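Local coordinates for sporozoite-specific SAG protein (Toxoplasma gondii, PDB 2WNK) that serves as a sporozoite-stage surface antigen of the SRS family, related to SAG2, and probably takes part in contact between parasite and host, at residues E18-V23 with D87-A92; F26-T31 with F98-T103; E91-V96 with L126-P131. All blocks are in the same frame, centred on the assembly; numbering follows the deposited sequence.

Interaction 1 (E18-V23 with D87-A92); sequences EKAGHV and DALPEA
The flat peptide group joining K19 to A20 has the side chain of L89 laid over one of its faces. L89 CG stands 3.7 Å from A20 N, CD1 lies over the same peptide, and CD2 lies 3.9 Å from K19 C, so CG and both methyls lie over the peptide plane. The second flat group is the imidazole of H22, on one face of which K19 CB sits, over the ring centre. In L89, CG stands anti to the carbonyl carbon (chi1 -61°), and the extended continuation beyond it carries CD1 to 3.5 Å from E18 O. No hydrogen bond joins the two segments. A20 CB adds apolar packing 4.3 Å from L89 CG, and reaches D87 O at 3.5 Å. Residues K19 to H22 form a type II turn, closed by H22 N on K19 O at 3.2 Å; G21 takes its third position, where a CB would press on the carbonyl oxygen of A20. The contact illustrates how one leucine can pack a tight turn that passes the chain from the mixed sheet, at strand 12-17, to the antiparallel one, at strand 22-28. G21 and H22 are backbone-bonded to V86 of strand 80-86. L89, on the connection to strand 94-101, also touches V127 of strand 121-127, while K19 NZ donates to C158 O in strand 152-158 of the second SRS domain.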
loop_
_atom_site.group_PDB
_atom_site.type_symbol
_atom_site.label_atom_id
_atom_site.label_comp_id
_atom_site.label_asym_id
_atom_site.label_seq_id
_atom_site.Cartn_x
_atom_site.Cartn_y
_atom_site.Cartn_z
ATOM N N GLU A 18 3.031 -1.788 -0.637
ATOM C CA GLU A 18 1.735 -1.920 -1.308
ATOM C C GLU A 18 0.844 -0.681 -1.176
ATOM O O GLU A 18 -0.078 -0.466 -1.977
ATOM C CB GLU A 18 1.004 -3.126 -0.723
ATOM C CG GLU A 18 1.875 -4.364 -0.610
ATOM C CD GLU A 18 1.535 -5.404 -1.651
ATOM O OE1 GLU A 18 1.777 -6.609 -1.379
ATOM O OE2 GLU A 18 1.004 -5.021 -2.721
ATOM N N LYS A 19 1.119 0.137 -0.168
ATOM C CA LYS A 19 0.221 1.230 0.191
ATOM C C LYS A 19 0.982 2.488 0.536
ATOM O O LYS A 19 2.059 2.407 1.130
ATOM C CB LYS A 19 -0.534 0.842 1.435
ATOM C CG LYS A 19 -1.830 0.267 1.220
ATOM C CD LYS A 19 -2.565 0.582 2.469
ATOM C CE LYS A 19 -3.889 -0.047 2.500
ATOM N NZ LYS A 19 -4.625 0.458 3.678
ATOM N N ALA A 20 0.422 3.638 0.177
ATOM C CA ALA A 20 1.016 4.907 0.565
ATOM C C ALA A 20 1.056 4.979 2.086
ATOM O O ALA A 20 0.051 4.691 2.749
ATOM C CB ALA A 20 0.213 6.070 -0.006
ATOM N N GLY A 21 2.210 5.369 2.630
ATOM C CA GLY A 21 2.384 5.474 4.073
ATOM C C GLY A 21 2.851 4.202 4.763
ATOM O O GLY A 21 2.942 4.177 5.995
ATOM N N HIS A 22 3.116 3.138 4.008
ATOM C CA HIS A 22 3.604 1.895 4.593
ATOM C C HIS A 22 5.118 1.982 4.795
ATOM O O HIS A 22 5.789 2.793 4.154
ATOM C CB HIS A 22 3.217 0.677 3.747
ATOM C CG HIS A 22 1.859 0.128 4.085
ATOM N ND1 HIS A 22 1.430 -1.123 3.685
ATOM C CD2 HIS A 22 0.853 0.651 4.829
ATOM C CE1 HIS A 22 0.207 -1.332 4.141
ATOM N NE2 HIS A 22 -0.165 -0.273 4.839
ATOM N N VAL A 23 5.633 1.170 5.711
ATOM C CA VAL A 23 7.046 1.205 6.036
ATOM C C VAL A 23 7.674 -0.175 5.876
ATOM O O VAL A 23 7.027 -1.217 6.116
ATOM C CB VAL A 23 7.328 1.778 7.471
ATOM C CG1 VAL A 23 6.242 2.770 7.903
ATOM C CG2 VAL A 23 7.528 0.682 8.485
ATOM N N ASP A 87 5.741 7.660 1.448
ATOM C CA ASP A 87 4.636 8.564 1.779
ATOM C C ASP A 87 3.595 8.597 0.649
ATOM O O ASP A 87 2.391 8.658 0.900
ATOM C CB ASP A 87 5.176 9.992 2.058
ATOM C CG ASP A 87 6.056 10.072 3.327
ATOM O OD1 ASP A 87 5.622 9.591 4.384
ATOM O OD2 ASP A 87 7.195 10.605 3.268
ATOM N N ALA A 88 4.061 8.572 -0.598
ATOM C CA ALA A 88 3.161 8.505 -1.747
ATOM C C ALA A 88 3.714 7.477 -2.714
ATOM O O ALA A 88 4.935 7.409 -2.901
ATOM C CB ALA A 88 3.035 9.877 -2.430
ATOM N N LEU A 89 2.848 6.634 -3.281
ATOM C CA LEU A 89 3.312 5.607 -4.228
ATOM C C LEU A 89 3.615 6.224 -5.589
ATOM O O LEU A 89 2.973 7.184 -5.999
ATOM C CB LEU A 89 2.313 4.446 -4.373
ATOM C CG LEU A 89 1.986 3.620 -3.122
ATOM C CD1 LEU A 89 0.971 2.541 -3.412
ATOM C CD2 LEU A 89 3.262 2.983 -2.635
ATOM N N PRO A 90 4.616 5.686 -6.271
ATOM C CA PRO A 90 5.006 6.236 -7.563
ATOM C C PRO A 90 3.937 5.938 -8.616
ATOM O O PRO A 90 3.110 5.050 -8.427
ATOM C CB PRO A 90 6.302 5.484 -7.883
ATOM C CG PRO A 90 6.178 4.194 -7.153
ATOM C CD PRO A 90 5.414 4.505 -5.890
ATOM N N GLU A 91 3.975 6.624 -9.749
ATOM C CA GLU A 91 2.938 6.338 -10.740
ATOM C C GLU A 91 3.143 4.998 -11.423
ATOM O O GLU A 91 2.179 4.393 -11.899
ATOM C CB GLU A 91 2.762 7.443 -11.778
ATOM C CG GLU A 91 1.273 7.544 -12.228
ATOM C CD GLU A 91 0.281 7.428 -11.044
ATOM O OE1 GLU A 91 -0.398 6.379 -10.891
ATOM O OE2 GLU A 91 0.190 8.383 -10.242
ATOM N N ALA A 92 4.400 4.553 -11.494
ATOM C CA ALA A 92 4.712 3.247 -12.032
ATOM C C ALA A 92 5.454 2.422 -10.984
ATOM O O ALA A 92 6.267 2.949 -10.245
ATOM C CB ALA A 92 5.574 3.380 -13.274
#

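Interaction 2 (F26-T31 with F98-T103); sequences FNCPST and FLCQRT
A disulfide between facing sheets of a beta sandwich is the central element here, one of the cystines of the first SRS domain. Strand 26-28, from the three-stranded antiparallel sheet, passes strand 98-101, from the mixed sheet, with axes 7.9 Å apart at closest and directions differing by 38°. C28 SG and C100 SG are bonded at 2.1 Å, with a negative, left-handed twist about the S-S bond (chi3 -72°). In both cysteines the sulfur stands anti to the carbonyl carbon, and the bridge brings C28 CB to 3.7 Å from C100 CB. Two residues back along each strand, F26 meets F98: the rings are nearly parallel but slid apart, with centroids 5.5 Å from each other, and F26 CZ approaches F98 CD2 at 3.8 Å. F26 points toward the facing strand, and its CG, between backbone N and carbonyl carbon (chi1 65°), places the ring beside F98; it also meets F82 and rests on V123 and I125. Past the ends of the two strands, R102 CG lies 3.6 Å from T31 O, while the guanidinium forms a salt bridge with E9. N27, facing away, is hydrogen-bonded to S5 and D81. With no hydrogen bond running between the two segments, cohesion depends on one covalent link and buried aromatic packing, a chemistry suited to a secreted surface protein, where oxidising conditions would favour keeping the cystine intact.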
loop_
_atom_site.group_PDB
_atom_site.type_symbol
_atom_site.label_atom_id
_atom_site.label_comp_id
_atom_site.label_asym_id
_atom_site.label_seq_id
_atom_site.Cartn_x
_atom_site.Cartn_y
_atom_site.Cartn_z
ATOM N N PHE A 26 14.237 -3.203 7.733
ATOM C CA PHE A 26 15.189 -4.271 7.529
ATOM C C PHE A 26 16.465 -4.014 8.306
ATOM O O PHE A 26 16.704 -2.914 8.781
ATOM C CB PHE A 26 15.490 -4.468 6.039
ATOM C CG PHE A 26 16.173 -3.298 5.387
ATOM C CD1 PHE A 26 17.559 -3.245 5.314
ATOM C CD2 PHE A 26 15.428 -2.300 4.769
ATOM C CE1 PHE A 26 18.213 -2.193 4.669
ATOM C CE2 PHE A 26 16.075 -1.224 4.125
ATOM C CZ PHE A 26 17.483 -1.181 4.080
ATOM N N ASN A 27 17.270 -5.058 8.438
ATOM C CA ASN A 27 18.463 -4.991 9.240
ATOM C C ASN A 27 19.682 -5.480 8.450
ATOM O O ASN A 27 19.614 -6.489 7.741
ATOM C CB ASN A 27 18.264 -5.821 10.511
ATOM C CG ASN A 27 19.558 -6.124 11.225
ATOM O OD1 ASN A 27 20.145 -7.200 11.046
ATOM N ND2 ASN A 27 20.015 -5.176 12.039
ATOM N N CYS A 28 20.765 -4.734 8.585
ATOM C CA CYS A 28 22.108 -5.206 8.175
ATOM C C CYS A 28 22.794 -5.723 9.440
ATOM O O CYS A 28 23.104 -4.930 10.333
ATOM C CB CYS A 28 22.932 -4.064 7.570
ATOM S SG CYS A 28 22.340 -3.502 5.882
ATOM N N PRO A 29 22.999 -7.038 9.516
ATOM C CA PRO A 29 23.465 -7.641 10.742
ATOM C C PRO A 29 24.879 -7.318 10.970
ATOM O O PRO A 29 25.585 -6.800 10.185
ATOM C CB PRO A 29 23.292 -9.126 10.496
ATOM C CG PRO A 29 23.445 -9.317 9.149
ATOM C CD PRO A 29 22.764 -8.091 8.534
ATOM N N SER A 30 25.302 -7.686 12.148
ATOM C CA SER A 30 26.603 -7.358 12.600
ATOM C C SER A 30 27.790 -7.552 11.652
ATOM O O SER A 30 28.599 -6.727 11.549
ATOM C CB SER A 30 26.845 -8.187 13.843
ATOM O OG SER A 30 28.033 -7.820 14.306
ATOM N N THR A 31 27.892 -8.673 11.011
ATOM C CA THR A 31 29.056 -8.902 10.189
ATOM C C THR A 31 28.979 -8.018 8.931
ATOM O O THR A 31 29.941 -7.541 8.415
ATOM C CB THR A 31 29.185 -10.363 9.885
ATOM O OG1 THR A 31 30.034 -10.563 8.752
ATOM C CG2 THR A 31 27.886 -10.962 9.669
ATOM N N PHE A 98 19.439 -2.161 -1.897
ATOM C CA PHE A 98 20.584 -1.842 -1.075
ATOM C C PHE A 98 21.489 -3.053 -0.939
ATOM O O PHE A 98 21.060 -4.194 -1.233
ATOM C CB PHE A 98 20.111 -1.462 0.345
ATOM C CG PHE A 98 19.125 -0.321 0.345
ATOM C CD1 PHE A 98 19.585 0.996 0.256
ATOM C CD2 PHE A 98 17.755 -0.570 0.381
ATOM C CE1 PHE A 98 18.716 2.078 0.248
ATOM C CE2 PHE A 98 16.858 0.503 0.356
ATOM C CZ PHE A 98 17.345 1.828 0.284
ATOM N N LEU A 99 22.729 -2.826 -0.484
ATOM C CA LEU A 99 23.546 -3.928 -0.019
ATOM C C LEU A 99 23.913 -3.746 1.443
ATOM O O LEU A 99 24.171 -2.615 1.885
ATOM C CB LEU A 99 24.860 -3.973 -0.807
ATOM C CG LEU A 99 24.597 -4.413 -2.253
ATOM C CD1 LEU A 99 25.810 -4.139 -3.144
ATOM C CD2 LEU A 99 24.212 -5.909 -2.302
ATOM N N CYS A 100 24.045 -4.867 2.152
ATOM C CA CYS A 100 24.619 -4.887 3.485
ATOM C C CYS A 100 26.008 -5.490 3.282
ATOM O O CYS A 100 26.126 -6.582 2.704
ATOM C CB CYS A 100 23.797 -5.799 4.399
ATOM S SG CYS A 100 22.084 -5.216 4.762
ATOM N N GLN A 101 27.014 -4.769 3.710
ATOM C CA GLN A 101 28.391 -5.143 3.471
ATOM C C GLN A 101 29.245 -4.931 4.691
ATOM O O GLN A 101 28.865 -4.251 5.566
ATOM C CB GLN A 101 28.970 -4.335 2.312
ATOM C CG GLN A 101 29.263 -2.932 2.544
ATOM C CD GLN A 101 29.612 -2.139 1.285
ATOM O OE1 GLN A 101 30.077 -1.027 1.348
ATOM N NE2 GLN A 101 29.351 -2.706 0.174
ATOM N N ARG A 102 30.422 -5.533 4.698
ATOM C CA ARG A 102 31.414 -5.248 5.711
ATOM C C ARG A 102 31.766 -3.786 5.797
ATOM O O ARG A 102 31.766 -3.074 4.847
ATOM C CB ARG A 102 32.698 -6.071 5.443
ATOM C CG ARG A 102 32.751 -7.387 6.139
ATOM C CD ARG A 102 33.468 -8.516 5.404
ATOM N NE ARG A 102 32.430 -9.435 5.023
ATOM C CZ ARG A 102 32.463 -10.337 4.067
ATOM N NH1 ARG A 102 31.387 -11.027 3.868
ATOM N NH2 ARG A 102 33.578 -10.585 3.354
ATOM N N THR A 103 32.108 -3.338 6.976
ATOM C CA THR A 103 32.605 -2.012 7.181
ATOM C C THR A 103 33.789 -1.771 6.291
ATOM O O THR A 103 34.678 -2.579 6.279
ATOM C CB THR A 103 33.129 -1.863 8.604
ATOM O OG1 THR A 103 32.128 -2.291 9.507
ATOM C CG2 THR A 103 33.459 -0.460 8.862
#

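Interaction 3 (E91-V96 with L126-P131); sequences EAETSV and LVKAAP
Backbone hydrogen bonds come first: T94 and V127 form an antiparallel hydrogen-bonded pair, T94 N donating to V127 O at 3.0 Å and V127 N to T94 O at 2.8 Å. The second bond is the straighter (171° at the hydrogen). V127 O also receives a CA-H contact from E93 CA at 3.2 Å. S95 and L126 follow as an antiparallel non-hydrogen-bonded pair, which puts their side chains on the same face of the sheet. Among van der Waals contacts, with CG anti to the backbone N (chi1 -178°), L126 sends CD1 to 3.4 Å from S95 OG, a hydroxyl hydrogen-bonded to H124, and the same methyl touches T94 O. The E93 side chain, CG and carboxylate alike, slants across the L126 methyls, and A129 CB fills in against E91 O at 3.4 Å. Polar interactions centre on E93. A water donates to E93 OE1 at 2.7 Å and accepts from A129 N at 3.1 Å, tying the carboxylate to the backbone beyond the last pair. E93 OE1 lies 3.7 Å from K128 CD, yet the lysine ammonium turns to E18 in a salt bridge. Strand 121-127, parallel to 12-17 on its other flank, thus joins strand 94-101 in the mixed sheet, and the chain beyond leads to strand 135-136: antiparallel pairing in one sheet of the SRS beta sandwich.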
loop_
_atom_site.group_PDB
_atom_site.type_symbol
_atom_site.label_atom_id
_atom_site.label_comp_id
_atom_site.label_asym_id
_atom_site.label_seq_id
_atom_site.Cartn_x
_atom_site.Cartn_y
_atom_site.Cartn_z
ATOM N N GLU A 91 3.975 6.624 -9.749
ATOM C CA GLU A 91 2.938 6.338 -10.740
ATOM C C GLU A 91 3.143 4.998 -11.423
ATOM O O GLU A 91 2.179 4.393 -11.899
ATOM C CB GLU A 91 2.762 7.443 -11.778
ATOM C CG GLU A 91 1.273 7.544 -12.228
ATOM C CD GLU A 91 0.281 7.428 -11.044
ATOM O OE1 GLU A 91 -0.398 6.379 -10.891
ATOM O OE2 GLU A 91 0.190 8.383 -10.242
ATOM N N ALA A 92 4.400 4.553 -11.494
ATOM C CA ALA A 92 4.712 3.247 -12.032
ATOM C C ALA A 92 5.454 2.422 -10.984
ATOM O O ALA A 92 6.267 2.949 -10.245
ATOM C CB ALA A 92 5.574 3.380 -13.274
ATOM N N GLU A 93 5.172 1.126 -10.959
ATOM C CA GLU A 93 5.870 0.182 -10.090
ATOM C C GLU A 93 7.367 0.245 -10.344
ATOM O O GLU A 93 7.813 0.265 -11.512
ATOM C CB GLU A 93 5.360 -1.224 -10.400
ATOM C CG GLU A 93 6.225 -2.353 -9.953
ATOM C CD GLU A 93 5.502 -3.679 -9.972
ATOM O OE1 GLU A 93 4.304 -3.705 -9.637
ATOM O OE2 GLU A 93 6.121 -4.706 -10.326
ATOM N N THR A 94 8.151 0.265 -9.272
ATOM C CA THR A 94 9.582 0.244 -9.468
ATOM C C THR A 94 10.295 -0.430 -8.315
ATOM O O THR A 94 9.672 -0.850 -7.314
ATOM C CB THR A 94 10.097 1.658 -9.688
ATOM O OG1 THR A 94 11.470 1.597 -10.122
ATOM C CG2 THR A 94 9.920 2.464 -8.439
ATOM N N SER A 95 11.609 -0.543 -8.463
ATOM C CA SER A 95 12.408 -1.290 -7.504
ATOM C C SER A 95 13.567 -0.428 -7.016
ATOM O O SER A 95 14.225 0.265 -7.802
ATOM C CB SER A 95 12.986 -2.549 -8.145
ATOM O OG SER A 95 12.015 -3.572 -8.285
ATOM N N VAL A 96 13.827 -0.464 -5.715
ATOM C CA VAL A 96 15.075 0.047 -5.188
ATOM C C VAL A 96 15.863 -1.080 -4.496
ATOM O O VAL A 96 15.291 -2.064 -4.052
ATOM C CB VAL A 96 14.918 1.264 -4.247
ATOM C CG1 VAL A 96 14.240 2.444 -5.019
ATOM C CG2 VAL A 96 14.103 0.927 -3.008
ATOM N N LEU A 126 10.412 -3.739 -3.658
ATOM C CA LEU A 126 9.491 -3.519 -4.779
ATOM C C LEU A 126 8.384 -2.554 -4.336
ATOM O O LEU A 126 7.679 -2.817 -3.370
ATOM C CB LEU A 126 8.874 -4.839 -5.229
ATOM C CG LEU A 126 7.934 -4.640 -6.435
ATOM C CD1 LEU A 126 8.691 -4.121 -7.625
ATOM C CD2 LEU A 126 7.122 -5.883 -6.795
ATOM N N VAL A 127 8.247 -1.433 -5.027
ATOM C CA VAL A 127 7.239 -0.454 -4.657
ATOM C C VAL A 127 6.137 -0.464 -5.732
ATOM O O VAL A 127 6.400 -0.242 -6.919
ATOM C CB VAL A 127 7.855 0.938 -4.508
ATOM C CG1 VAL A 127 6.798 1.939 -4.085
ATOM C CG2 VAL A 127 9.002 0.911 -3.473
ATOM N N LYS A 128 4.912 -0.757 -5.318
ATOM C CA LYS A 128 3.806 -0.890 -6.280
ATOM C C LYS A 128 3.328 0.477 -6.751
ATOM O O LYS A 128 3.570 1.487 -6.069
ATOM C CB LYS A 128 2.635 -1.637 -5.635
ATOM C CG LYS A 128 2.967 -3.066 -5.200
ATOM C CD LYS A 128 2.722 -4.026 -6.348
ATOM C CE LYS A 128 3.135 -5.459 -6.037
ATOM N NZ LYS A 128 2.068 -6.174 -5.276
ATOM N N ALA A 129 2.660 0.522 -7.911
ATOM C CA ALA A 129 2.190 1.789 -8.452
ATOM C C ALA A 129 0.965 2.255 -7.649
ATOM O O ALA A 129 0.241 1.436 -7.106
ATOM C CB ALA A 129 1.832 1.661 -9.939
ATOM N N ALA A 130 0.758 3.566 -7.554
ATOM C CA ALA A 130 -0.397 4.127 -6.879
ATOM C C ALA A 130 -1.673 3.644 -7.567
ATOM O O ALA A 130 -1.756 3.705 -8.786
ATOM C CB ALA A 130 -0.346 5.627 -6.972
ATOM N N PRO A 131 -2.666 3.169 -6.791
ATOM C CA PRO A 131 -3.953 2.825 -7.440
ATOM C C PRO A 131 -4.594 4.088 -8.016
ATOM O O PRO A 131 -4.446 5.201 -7.461
ATOM C CB PRO A 131 -4.823 2.269 -6.301
ATOM C CG PRO A 131 -3.922 2.059 -5.138
ATOM C CD PRO A 131 -2.642 2.841 -5.348
HETATM O O HOH W 1 2.130 -2.145 -9.438
#

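Interaction 2 is the buried contact, and interactions 1 and 3 lie at the surface, about 25 and 24 Å from it between centres. Interaction 1 uses the turn that leads into strand 22-28 and interaction 2 its far end, while strand 94-101 contributes to both 2 and 3. The chemistry follows the place: a covalent bridge and aromatic rings between sheets, backbone hydrogen bonds within a sheet, and leucine packing without hydrogen bonds at a turn. Interactions 1 and 3, only about 7 Å apart between centres, share E91 and A92 and touch directly, P90 O meeting A130 N in a probable hydrogen bond and E18 forming a salt bridge with K128.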